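PDB 5AQ1: glucose-6-phosphate dehydrogenase from Trypanosoma cruzi, which catalyses the NADP-dependent oxidation of glucose 6-phosphate, the first step of the pentose phosphate pathway, and so supplies NADPH for redox balance. Local coordinates for residues Lys81-Lys84 with Asp85-Gly89; Lys47-Phe50 with Pro51-Gln55; Gly102-Leu105 with Arg106-Tyr110; Arg123-Glu126 with Arg127-Met131. One frame throughout, in Å; residues are numbered along the deposited sequence.

Contact 1 (Lys81-Lys84 with Asp85-Gly89)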
loop_
_atom_site.group_PDB
_atom_site.type_symbol
_atom_site.label_atom_id
_atom_site.label_comp_id
_atom_site.label_asym_id
_atom_site.label_seq_id
_atom_site.Cartn_x
_atom_site.Cartn_y
_atom_site.Cartn_z
ATOM N N LYS B 81 -31.662 -28.232 -48.750
ATOM C CA LYS B 81 -31.091 -27.147 -49.546
ATOM C C LYS B 81 -30.805 -25.935 -48.671
ATOM O O LYS B 81 -29.728 -25.343 -48.753
ATOM C CB LYS B 81 -32.025 -26.759 -50.695
ATOM C CG LYS B 81 -31.335 -25.973 -51.800
ATOM C CD LYS B 81 -32.299 -25.576 -52.907
ATOM C CE LYS B 81 -32.931 -24.220 -52.634
ATOM N NZ LYS B 81 -33.958 -23.877 -53.656
ATOM N N TRP B 82 -31.779 -25.573 -47.839
ATOM C CA TRP B 82 -31.618 -24.506 -46.845
ATOM C C TRP B 82 -30.374 -24.725 -45.986
ATOM O O TRP B 82 -29.600 -23.797 -45.758
ATOM C CB TRP B 82 -32.868 -24.427 -45.962
ATOM C CG TRP B 82 -32.744 -23.537 -44.759
ATOM C CD1 TRP B 82 -32.556 -22.188 -44.751
ATOM C CD2 TRP B 82 -32.829 -23.939 -43.383
ATOM N NE1 TRP B 82 -32.508 -21.722 -43.458
ATOM C CE2 TRP B 82 -32.676 -22.777 -42.599
ATOM C CE3 TRP B 82 -33.021 -25.168 -42.740
ATOM C CZ2 TRP B 82 -32.705 -22.808 -41.203
ATOM C CZ3 TRP B 82 -33.049 -25.198 -41.351
ATOM C CH2 TRP B 82 -32.890 -24.026 -40.599
ATOM N N LYS B 83 -30.183 -25.957 -45.525
ATOM C CA LYS B 83 -29.016 -26.310 -44.719
ATOM C C LYS B 83 -27.714 -26.182 -45.506
ATOM O O LYS B 83 -26.755 -25.570 -45.037
ATOM C CB LYS B 83 -29.155 -27.731 -44.168
ATOM C CG LYS B 83 -30.135 -27.842 -43.012
ATOM C CD LYS B 83 -30.738 -29.234 -42.903
ATOM C CE LYS B 83 -29.675 -30.303 -42.750
ATOM N NZ LYS B 83 -30.266 -31.620 -42.385
ATOM N N LYS B 84 -27.691 -26.754 -46.705
ATOM C CA LYS B 84 -26.478 -26.785 -47.519
ATOM C C LYS B 84 -26.112 -25.418 -48.108
ATOM O O LYS B 84 -24.934 -25.062 -48.151
ATOM C CB LYS B 84 -26.623 -27.815 -48.643
ATOM C CG LYS B 84 -25.325 -28.126 -49.372
ATOM C CD LYS B 84 -25.589 -28.972 -50.601
ATOM C CE LYS B 84 -24.284 -29.395 -51.248
ATOM N NZ LYS B 84 -24.518 -30.209 -52.469
ATOM N N ASP B 85 -27.110 -24.662 -48.562
ATOM C CA ASP B 85 -26.868 -23.380 -49.235
ATOM C C ASP B 85 -26.822 -22.197 -48.271
ATOM O O ASP B 85 -25.836 -21.457 -48.245
ATOM C CB ASP B 85 -27.926 -23.129 -50.315
ATOM C CG ASP B 85 -27.835 -24.119 -51.467
ATOM O OD1 ASP B 85 -26.830 -24.859 -51.555
ATOM O OD2 ASP B 85 -28.771 -24.156 -52.293
ATOM N N THR B 86 -27.880 -22.015 -47.488
ATOM C CA THR B 86 -27.973 -20.863 -46.591
ATOM C C THR B 86 -27.088 -21.030 -45.356
ATOM O O THR B 86 -26.137 -20.273 -45.171
ATOM C CB THR B 86 -29.430 -20.590 -46.165
ATOM O OG1 THR B 86 -30.258 -20.502 -47.335
ATOM C CG2 THR B 86 -29.536 -19.289 -45.372
ATOM N N LEU B 87 -27.401 -22.025 -44.527
ATOM C CA LEU B 87 -26.703 -22.231 -43.250
ATOM C C LEU B 87 -25.204 -22.439 -43.417
ATOM O O LEU B 87 -24.407 -21.722 -42.814
ATOM C CB LEU B 87 -27.296 -23.424 -42.486
ATOM C CG LEU B 87 -28.380 -23.134 -41.440
ATOM C CD1 LEU B 87 -29.415 -22.131 -41.932
ATOM C CD2 LEU B 87 -29.047 -24.436 -41.014
ATOM N N ALA B 88 -24.831 -23.415 -44.241
ATOM C CA ALA B 88 -23.419 -23.750 -44.445
ATOM C C ALA B 88 -22.613 -22.582 -45.022
ATOM O O ALA B 88 -21.401 -22.519 -44.839
ATOM C CB ALA B 88 -23.284 -24.979 -45.331
ATOM N N GLY B 89 -23.290 -21.667 -45.712
ATOM C CA GLY B 89 -22.665 -20.443 -46.208
ATOM C C GLY B 89 -22.002 -19.582 -45.145
ATOM O O GLY B 89 -21.060 -18.852 -45.447
#
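Leu87 lies over one face of the Trp82 indole in the last turns of helix 79-87, a helix of the Rossmann-type NADP-binding domain that widens here into a pi-type turn. This is the tightly packed side. Leu87 CD2 makes a CH-pi contact with the six-membered ring, 4.0 Å from the ring centroid and 13° off the normal, while CD1 of the same leucine rests nearer the rim of the ring. A large flat ring suits a branched leucine, whose two methyls can both lie on it. With CG of Trp82 anti to the backbone N (chi1 170°), the indole is placed to meet a residue five positions later, and the ring also packs edge-to-face with Tyr110. The wider turn appears in the backbone as well: Trp82 O accepts a straight bond from Leu87 N at 3.1 Å and only a weak one from Thr86 N, and Lys83 O takes Ala88 N at 3.0 Å. The amine of the buried Lys83 leaves the contact and is held by Glu80 and by the carbonyls of Leu105 and Ile108, so a long basic chain can be accommodated there. The opposite character belongs to Lys81, Lys84 and Asp85, all exposed, as polar residues on a solvent side should be. The aliphatic part of Lys81 runs beside the Asp85 carboxylate. Opposite charges gather without forming an ion pair, which would give at most a mild attraction: Lys81 NZ stays 5.4 Å from Asp85 OD2.

Contact 2 (Lys47-Phe50 with Pro51-Gln55)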
loop_
_atom_site.group_PDB
_atom_site.type_symbol
_atom_site.label_atom_id
_atom_site.label_comp_id
_atom_site.label_asym_id
_atom_site.label_seq_id
_atom_site.Cartn_x
_atom_site.Cartn_y
_atom_site.Cartn_z
ATOM N N LYS B 47 -26.280 -16.536 -38.706
ATOM C CA LYS B 47 -25.004 -15.818 -38.635
ATOM C C LYS B 47 -24.157 -16.184 -37.420
ATOM O O LYS B 47 -22.930 -16.145 -37.493
ATOM C CB LYS B 47 -25.234 -14.305 -38.670
ATOM C CG LYS B 47 -25.546 -13.789 -40.062
ATOM C CD LYS B 47 -25.875 -12.307 -40.063
ATOM C CE LYS B 47 -25.845 -11.753 -41.477
ATOM N NZ LYS B 47 -26.648 -10.510 -41.599
ATOM N N LYS B 48 -24.806 -16.533 -36.311
ATOM C CA LYS B 48 -24.099 -16.804 -35.059
ATOM C C LYS B 48 -24.385 -18.180 -34.460
ATOM O O LYS B 48 -23.460 -18.933 -34.168
ATOM C CB LYS B 48 -24.423 -15.711 -34.037
ATOM C CG LYS B 48 -23.901 -14.333 -34.419
ATOM C CD LYS B 48 -22.385 -14.334 -34.567
ATOM C CE LYS B 48 -21.824 -12.941 -34.789
ATOM N NZ LYS B 48 -20.383 -13.013 -35.162
ATOM N N THR B 49 -25.659 -18.507 -34.280
ATOM C CA THR B 49 -26.038 -19.716 -33.553
ATOM C C THR B 49 -25.563 -21.000 -34.238
ATOM O O THR B 49 -24.781 -21.757 -33.663
ATOM C CB THR B 49 -27.561 -19.775 -33.330
ATOM O OG1 THR B 49 -28.046 -18.470 -32.992
ATOM C CG2 THR B 49 -27.904 -20.748 -32.205
ATOM N N PHE B 50 -26.027 -21.241 -35.461
ATOM C CA PHE B 50 -25.676 -22.469 -36.181
ATOM C C PHE B 50 -24.173 -22.591 -36.464
ATOM O O PHE B 50 -23.616 -23.681 -36.322
ATOM C CB PHE B 50 -26.487 -22.607 -37.482
ATOM C CG PHE B 50 -27.927 -22.987 -37.264
ATOM C CD1 PHE B 50 -28.257 -24.231 -36.742
ATOM C CD2 PHE B 50 -28.955 -22.107 -37.590
ATOM C CE1 PHE B 50 -29.582 -24.583 -36.534
ATOM C CE2 PHE B 50 -30.280 -22.457 -37.391
ATOM C CZ PHE B 50 -30.595 -23.697 -36.860
ATOM N N PRO B 51 -23.512 -21.484 -36.868
ATOM C CA PRO B 51 -22.053 -21.520 -37.041
ATOM C C PRO B 51 -21.279 -21.873 -35.772
ATOM O O PRO B 51 -20.293 -22.604 -35.840
ATOM C CB PRO B 51 -21.719 -20.097 -37.496
ATOM C CG PRO B 51 -22.948 -19.640 -38.190
ATOM C CD PRO B 51 -24.085 -20.239 -37.412
ATOM N N ALA B 52 -21.721 -21.353 -34.631
ATOM C CA ALA B 52 -21.103 -21.685 -33.344
ATOM C C ALA B 52 -21.269 -23.171 -33.031
ATOM O O ALA B 52 -20.319 -23.837 -32.614
ATOM C CB ALA B 52 -21.698 -20.835 -32.229
ATOM N N LEU B 53 -22.480 -23.681 -33.240
ATOM C CA LEU B 53 -22.767 -25.100 -33.045
ATOM C C LEU B 53 -21.910 -25.978 -33.956
ATOM O O LEU B 53 -21.462 -27.046 -33.543
ATOM C CB LEU B 53 -24.258 -25.385 -33.280
ATOM C CG LEU B 53 -25.241 -24.812 -32.249
ATOM C CD1 LEU B 53 -26.669 -24.857 -32.772
ATOM C CD2 LEU B 53 -25.138 -25.554 -30.925
ATOM N N PHE B 54 -21.688 -25.528 -35.192
ATOM C CA PHE B 54 -20.813 -26.244 -36.127
ATOM C C PHE B 54 -19.399 -26.368 -35.565
ATOM O O PHE B 54 -18.816 -27.453 -35.577
ATOM C CB PHE B 54 -20.779 -25.543 -37.490
ATOM C CG PHE B 54 -19.774 -26.122 -38.451
ATOM C CD1 PHE B 54 -19.887 -27.433 -38.891
ATOM C CD2 PHE B 54 -18.719 -25.353 -38.922
ATOM C CE1 PHE B 54 -18.969 -27.970 -39.780
ATOM C CE2 PHE B 54 -17.795 -25.884 -39.813
ATOM C CZ PHE B 54 -17.921 -27.194 -40.241
ATOM N N GLN B 55 -18.861 -25.258 -35.065
ATOM C CA GLN B 55 -17.522 -25.254 -34.476
ATOM C C GLN B 55 -17.437 -26.166 -33.255
ATOM O O GLN B 55 -16.444 -26.870 -33.074
ATOM C CB GLN B 55 -17.096 -23.833 -34.090
ATOM C CG GLN B 55 -16.894 -22.884 -35.265
ATOM C CD GLN B 55 -15.872 -23.392 -36.261
ATOM O OE1 GLN B 55 -14.888 -24.027 -35.885
ATOM N NE2 GLN B 55 -16.105 -23.127 -37.542
#
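The Phe50 ring is met obliquely by Leu53, whose CD1 lies 4.3 Å from Phe50 CD1, while the other aromatic ring, Phe54, leads away from this pair to stack on Phe91 and meet Phe104. All three belong to helix 43-58, the connecting helix of the first beta-alpha-beta unit of the Rossmann-type domain, between strands 33-38 and 67-72. CG of Phe50 is anti to its carbonyl carbon (chi1 -74°), and the ring packs on Val37 and Ala40, while Leu53 reaches Ile35. Bulky apolar residues thus fill the space between helix and sheet.

The puckered pyrrolidine ring of Pro51 follows Phe50 directly. Pro51 has no N-H, so the helix is kinked where the bond to the preceding turn is missing. Instead of a donor, the carbonyl of Lys47 faces carbon, with Pro51 CG 3.6 Å from Lys47 O. Regular bonding resumes at the following residue: Ala52 N donates to Lys48 O at 3.0 Å, and Leu53 N to Thr49 O at 3.0 Å with an N-H...O angle of 166°. Ala52, small enough to lie close to helix 441-451, touches Tyr442 and Glu443 there. The two lysines send their amines to carboxylates elsewhere, Lys47 to Asp43 and Lys48 to Asp440, and the side chain of Lys48 comes within about 5 Å of the bound NADPH and about 6 Å of the glucose 6-phosphate. The third of the backbone bonds across the kink joins Phe54 N to Phe50 O at 2.9 Å.

Contact 3 (Gly102-Leu105 with Arg106-Tyr110)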
loop_
_atom_site.group_PDB
_atom_site.type_symbol
_atom_site.label_atom_id
_atom_site.label_comp_id
_atom_site.label_asym_id
_atom_site.label_seq_id
_atom_site.Cartn_x
_atom_site.Cartn_y
_atom_site.Cartn_z
ATOM N N GLY B 102 -21.220 -32.215 -43.964
ATOM C CA GLY B 102 -22.392 -33.078 -44.103
ATOM C C GLY B 102 -22.766 -33.820 -42.830
ATOM O O GLY B 102 -23.950 -33.978 -42.529
ATOM N N ASN B 103 -21.758 -34.280 -42.091
ATOM C CA ASN B 103 -21.970 -34.969 -40.812
ATOM C C ASN B 103 -22.676 -34.089 -39.792
ATOM O O ASN B 103 -23.580 -34.552 -39.092
ATOM C CB ASN B 103 -20.639 -35.463 -40.228
ATOM C CG ASN B 103 -20.080 -36.667 -40.969
ATOM O OD1 ASN B 103 -20.811 -37.396 -41.643
ATOM N ND2 ASN B 103 -18.776 -36.884 -40.843
ATOM N N PHE B 104 -22.271 -32.824 -39.715
ATOM C CA PHE B 104 -22.931 -31.870 -38.831
ATOM C C PHE B 104 -24.360 -31.559 -39.284
ATOM O O PHE B 104 -25.281 -31.546 -38.468
ATOM C CB PHE B 104 -22.128 -30.574 -38.722
ATOM C CG PHE B 104 -22.811 -29.511 -37.905
ATOM C CD1 PHE B 104 -23.006 -29.688 -36.543
ATOM C CD2 PHE B 104 -23.270 -28.343 -38.499
ATOM C CE1 PHE B 104 -23.641 -28.721 -35.786
ATOM C CE2 PHE B 104 -23.902 -27.370 -37.748
ATOM C CZ PHE B 104 -24.088 -27.559 -36.390
ATOM N N LEU B 105 -24.543 -31.315 -40.581
ATOM C CA LEU B 105 -25.870 -31.010 -41.131
ATOM C C LEU B 105 -26.842 -32.177 -40.965
ATOM O O LEU B 105 -28.048 -31.968 -40.861
ATOM C CB LEU B 105 -25.778 -30.606 -42.608
ATOM C CG LEU B 105 -24.999 -29.326 -42.932
ATOM C CD1 LEU B 105 -25.012 -29.074 -44.432
ATOM C CD2 LEU B 105 -25.550 -28.120 -42.182
ATOM N N ARG B 106 -26.318 -33.399 -40.927
ATOM C CA ARG B 106 -27.137 -34.581 -40.634
ATOM C C ARG B 106 -27.817 -34.510 -39.260
ATOM O O ARG B 106 -28.862 -35.123 -39.056
ATOM C CB ARG B 106 -26.303 -35.865 -40.733
ATOM C CG ARG B 106 -26.463 -36.619 -42.040
ATOM C CD ARG B 106 -25.485 -37.809 -42.116
ATOM N NE ARG B 106 -24.237 -37.479 -42.820
ATOM C CZ ARG B 106 -24.082 -37.458 -44.147
ATOM N NH1 ARG B 106 -25.097 -37.742 -44.964
ATOM N NH2 ARG B 106 -22.893 -37.147 -44.666
ATOM N N ARG B 107 -27.225 -33.760 -38.334
ATOM C CA ARG B 107 -27.777 -33.601 -36.988
ATOM C C ARG B 107 -28.865 -32.526 -36.895
ATOM O O ARG B 107 -29.504 -32.400 -35.855
ATOM C CB ARG B 107 -26.661 -33.265 -35.985
ATOM C CG ARG B 107 -25.430 -34.169 -36.027
ATOM C CD ARG B 107 -25.765 -35.651 -36.128
ATOM N NE ARG B 107 -26.742 -36.069 -35.126
ATOM C CZ ARG B 107 -27.300 -37.275 -35.066
ATOM N NH1 ARG B 107 -26.982 -38.219 -35.947
ATOM N NH2 ARG B 107 -28.186 -37.540 -34.113
ATOM N N ILE B 108 -29.078 -31.759 -37.964
ATOM C CA ILE B 108 -30.034 -30.654 -37.936
ATOM C C ILE B 108 -31.367 -31.048 -38.560
ATOM O O ILE B 108 -31.401 -31.561 -39.672
ATOM C CB ILE B 108 -29.490 -29.410 -38.672
ATOM C CG1 ILE B 108 -28.190 -28.941 -38.013
ATOM C CG2 ILE B 108 -30.523 -28.285 -38.655
ATOM C CD1 ILE B 108 -27.532 -27.753 -38.688
ATOM N N SER B 109 -32.456 -30.791 -37.836
ATOM C CA SER B 109 -33.813 -30.909 -38.372
ATOM C C SER B 109 -34.505 -29.552 -38.320
ATOM O O SER B 109 -34.075 -28.656 -37.587
ATOM C CB SER B 109 -34.630 -31.908 -37.559
ATOM O OG SER B 109 -34.026 -33.184 -37.564
ATOM N N TYR B 110 -35.565 -29.401 -39.111
ATOM C CA TYR B 110 -36.400 -28.201 -39.065
ATOM C C TYR B 110 -37.859 -28.587 -38.870
ATOM O O TYR B 110 -38.279 -29.691 -39.219
ATOM C CB TYR B 110 -36.243 -27.344 -40.330
ATOM C CG TYR B 110 -37.020 -26.042 -40.262
ATOM C CD1 TYR B 110 -36.510 -24.939 -39.593
ATOM C CD2 TYR B 110 -38.284 -25.933 -40.832
ATOM C CE1 TYR B 110 -37.230 -23.757 -39.510
ATOM C CE2 TYR B 110 -39.012 -24.759 -40.751
ATOM C CZ TYR B 110 -38.481 -23.674 -40.091
ATOM O OH TYR B 110 -39.205 -22.508 -40.015
#
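Ile108 reaches back toward the helix, and its CD1 touches two apolar side chains, 3.8 Å from Phe104 CE2 and 4.0 Å from Leu105 CD2, where helix 101-105 ends and a type I beta turn, Leu105 to Ile108, leads into strand 108-112, the outermost strand on one side of the chain's parallel sheet. The methyl meets the Phe104 ring obliquely, and Phe104 itself, its CG set beside the carbonyl carbon (chi1 176°), packs on Tyr57 and Ile68. Large apolar residues suit this buried corner between helix 43-58 and the sheet.

The turn is closed by Ile108 N to Leu105 O at 3.1 Å, while Arg107 N bonds Phe104 O at 2.9 Å. The long Arg107 side chain turns away to Val66 O.

On the exposed side Arg106 folds back along the helix end. One face of its guanidinium looks on Gly102 O, and Asn103 OD1 approaches at the edge, near the plane, with amide and guanidinium 59° apart. A residue without a side chain at Gly102 leaves room for the arginine to lie close. The oxygen stays at a distance, Asn103 OD1 being 3.6 Å from Arg106 NE.

Contact 4 (Arg123-Glu126 with Arg127-Met131)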
loop_
_atom_site.group_PDB
_atom_site.type_symbol
_atom_site.label_atom_id
_atom_site.label_comp_id
_atom_site.label_asym_id
_atom_site.label_seq_id
_atom_site.Cartn_x
_atom_site.Cartn_y
_atom_site.Cartn_z
ATOM N N ARG B 123 -46.650 -30.371 -30.189
ATOM C CA ARG B 123 -45.967 -30.958 -31.346
ATOM C C ARG B 123 -44.452 -30.915 -31.166
ATOM O O ARG B 123 -43.761 -31.895 -31.458
ATOM C CB ARG B 123 -46.353 -30.237 -32.643
ATOM C CG ARG B 123 -47.735 -30.588 -33.165
ATOM C CD ARG B 123 -48.170 -29.693 -34.319
ATOM N NE ARG B 123 -47.229 -29.725 -35.442
ATOM C CZ ARG B 123 -46.448 -28.713 -35.837
ATOM N NH1 ARG B 123 -46.464 -27.532 -35.218
ATOM N NH2 ARG B 123 -45.636 -28.882 -36.875
ATOM N N LEU B 124 -43.948 -29.773 -30.697
ATOM C CA LEU B 124 -42.516 -29.598 -30.425
ATOM C C LEU B 124 -42.015 -30.630 -29.419
ATOM O O LEU B 124 -40.989 -31.276 -29.640
ATOM C CB LEU B 124 -42.239 -28.183 -29.902
ATOM C CG LEU B 124 -40.806 -27.832 -29.469
ATOM C CD1 LEU B 124 -39.801 -28.074 -30.585
ATOM C CD2 LEU B 124 -40.731 -26.388 -28.994
ATOM N N ASN B 125 -42.750 -30.778 -28.320
ATOM C CA ASN B 125 -42.427 -31.764 -27.294
ATOM C C ASN B 125 -42.317 -33.178 -27.866
ATOM O O ASN B 125 -41.390 -33.921 -27.540
ATOM C CB ASN B 125 -43.488 -31.727 -26.194
ATOM C CG ASN B 125 -43.159 -32.641 -25.030
ATOM O OD1 ASN B 125 -42.226 -32.386 -24.276
ATOM N ND2 ASN B 125 -43.932 -33.708 -24.873
ATOM N N GLU B 126 -43.271 -33.535 -28.720
ATOM C CA GLU B 126 -43.332 -34.873 -29.316
ATOM C C GLU B 126 -42.175 -35.136 -30.265
ATOM O O GLU B 126 -41.656 -36.252 -30.328
ATOM C CB GLU B 126 -44.653 -35.058 -30.063
ATOM C CG GLU B 126 -45.849 -35.148 -29.136
ATOM C CD GLU B 126 -47.170 -34.952 -29.849
ATOM O OE1 GLU B 126 -47.262 -35.198 -31.073
ATOM O OE2 GLU B 126 -48.126 -34.532 -29.166
ATOM N N ARG B 127 -41.795 -34.111 -31.017
ATOM C CA ARG B 127 -40.660 -34.202 -31.915
ATOM C C ARG B 127 -39.374 -34.412 -31.116
ATOM O O ARG B 127 -38.510 -35.198 -31.512
ATOM C CB ARG B 127 -40.565 -32.936 -32.760
ATOM C CG ARG B 127 -39.439 -32.940 -33.776
ATOM C CD ARG B 127 -39.557 -34.089 -34.770
ATOM N NE ARG B 127 -39.001 -33.706 -36.065
ATOM C CZ ARG B 127 -39.655 -33.011 -36.997
ATOM N NH1 ARG B 127 -40.916 -32.620 -36.804
ATOM N NH2 ARG B 127 -39.046 -32.704 -38.137
ATOM N N ILE B 128 -39.265 -33.712 -29.990
ATOM C CA ILE B 128 -38.139 -33.896 -29.080
ATOM C C ILE B 128 -38.163 -35.308 -28.506
ATOM O O ILE B 128 -37.131 -35.975 -28.465
ATOM C CB ILE B 128 -38.144 -32.860 -27.934
ATOM C CG1 ILE B 128 -37.872 -31.457 -28.483
ATOM C CG2 ILE B 128 -37.092 -33.208 -26.886
ATOM C CD1 ILE B 128 -38.194 -30.338 -27.515
ATOM N N LEU B 129 -39.338 -35.762 -28.070
ATOM C CA LEU B 129 -39.490 -37.120 -27.537
ATOM C C LEU B 129 -39.010 -38.180 -28.527
ATOM O O LEU B 129 -38.325 -39.124 -28.137
ATOM C CB LEU B 129 -40.945 -37.409 -27.155
ATOM C CG LEU B 129 -41.489 -36.852 -25.835
ATOM C CD1 LEU B 129 -42.995 -37.093 -25.750
ATOM C CD2 LEU B 129 -40.777 -37.440 -24.621
ATOM N N ARG B 130 -39.385 -38.029 -29.797
ATOM C CA ARG B 130 -38.925 -38.936 -30.856
ATOM C C ARG B 130 -37.408 -39.011 -30.935
ATOM O O ARG B 130 -36.837 -40.089 -31.093
ATOM C CB ARG B 130 -39.453 -38.509 -32.233
ATOM C CG ARG B 130 -40.802 -39.111 -32.553
ATOM C CD ARG B 130 -41.222 -38.843 -33.987
ATOM N NE ARG B 130 -42.636 -39.151 -34.165
ATOM C CZ ARG B 130 -43.638 -38.306 -33.924
ATOM N NH1 ARG B 130 -43.406 -37.064 -33.495
ATOM N NH2 ARG B 130 -44.893 -38.712 -34.114
ATOM N N MET B 131 -36.770 -37.849 -30.855
ATOM C CA MET B 131 -35.316 -37.762 -30.892
ATOM C C MET B 131 -34.689 -38.378 -29.640
ATOM O O MET B 131 -33.675 -39.069 -29.728
ATOM C CB MET B 131 -34.873 -36.304 -31.048
ATOM C CG MET B 131 -35.221 -35.690 -32.397
ATOM S SD MET B 131 -35.005 -33.897 -32.440
ATOM C CE MET B 131 -35.242 -33.585 -34.189
#
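Asn125 O receives the shortest sound bond of this contact, from Leu129 N at 2.8 Å, with an N-H...O angle of 158°. It is one of four successive i to i+4 bonds, with Arg127 N to Arg123 O, Ile128 N to Leu124 O and Arg130 N to Glu126 O all between 2.9 and 3.0 Å, so this part of helix 118-134 is regular. The first torsion of Asn125, -175°, swings the amide away from its own N-H and past its carbonyl carbon: ND2 lies beside the leucine, 3.6 Å from Leu129 CD1, while OD1 is taken by Arg144. An amide suits this border, since one end packs against a methyl and the other accepts from an arginine of strand 143-148.

The buried pair is Leu124 and Ile128, whose branches meet with Leu124 CG 4.1 Å from Ile128 CD1. Their apolar chains fill the gap to the sheet, Leu124 on Leu69, Tyr71 and Met111, Ile128 on Thr34, Val36 and Phe146. On the outer side are charged residues fit for solvent. Arg130 turns its guanidinium back, NH1 3.7 Å from Glu126 O, but the carboxylate is not gripped: Glu126 OE1 is 4.9 Å from Arg130 NH1, a separation that probably leaves only a weak attraction. Arg123 instead finds its partners in Asp120 and Thr112 O. Such a division, one apolar side on the strands and one charged side outward, marks an amphipathic helix covering the parallel sheet of a Rossmann-type nucleotide-binding domain.

How the contacts relate
All four contacts lie within the NAD(P)-binding domain, and they come along the chain in the order 2, 1, 3, 4, each closing before the next opens. Contacts 1, 2 and 3 form a cluster with centres 11 to 12 Å apart: Leu87 meets Phe50, and the same phenylalanine touches contact 3, its CD1 lying 4.1 Å from Ile108 CD1. Contact 4 stands farther off, with its centre about 24 Å from that of contact 1, and touches contact 3 alone, through strand 108-112. Helices 43-58 and 118-134 both pack on the parallel sheet. Of the four, contact 2 comes nearest the bound NADPH, through Lys48.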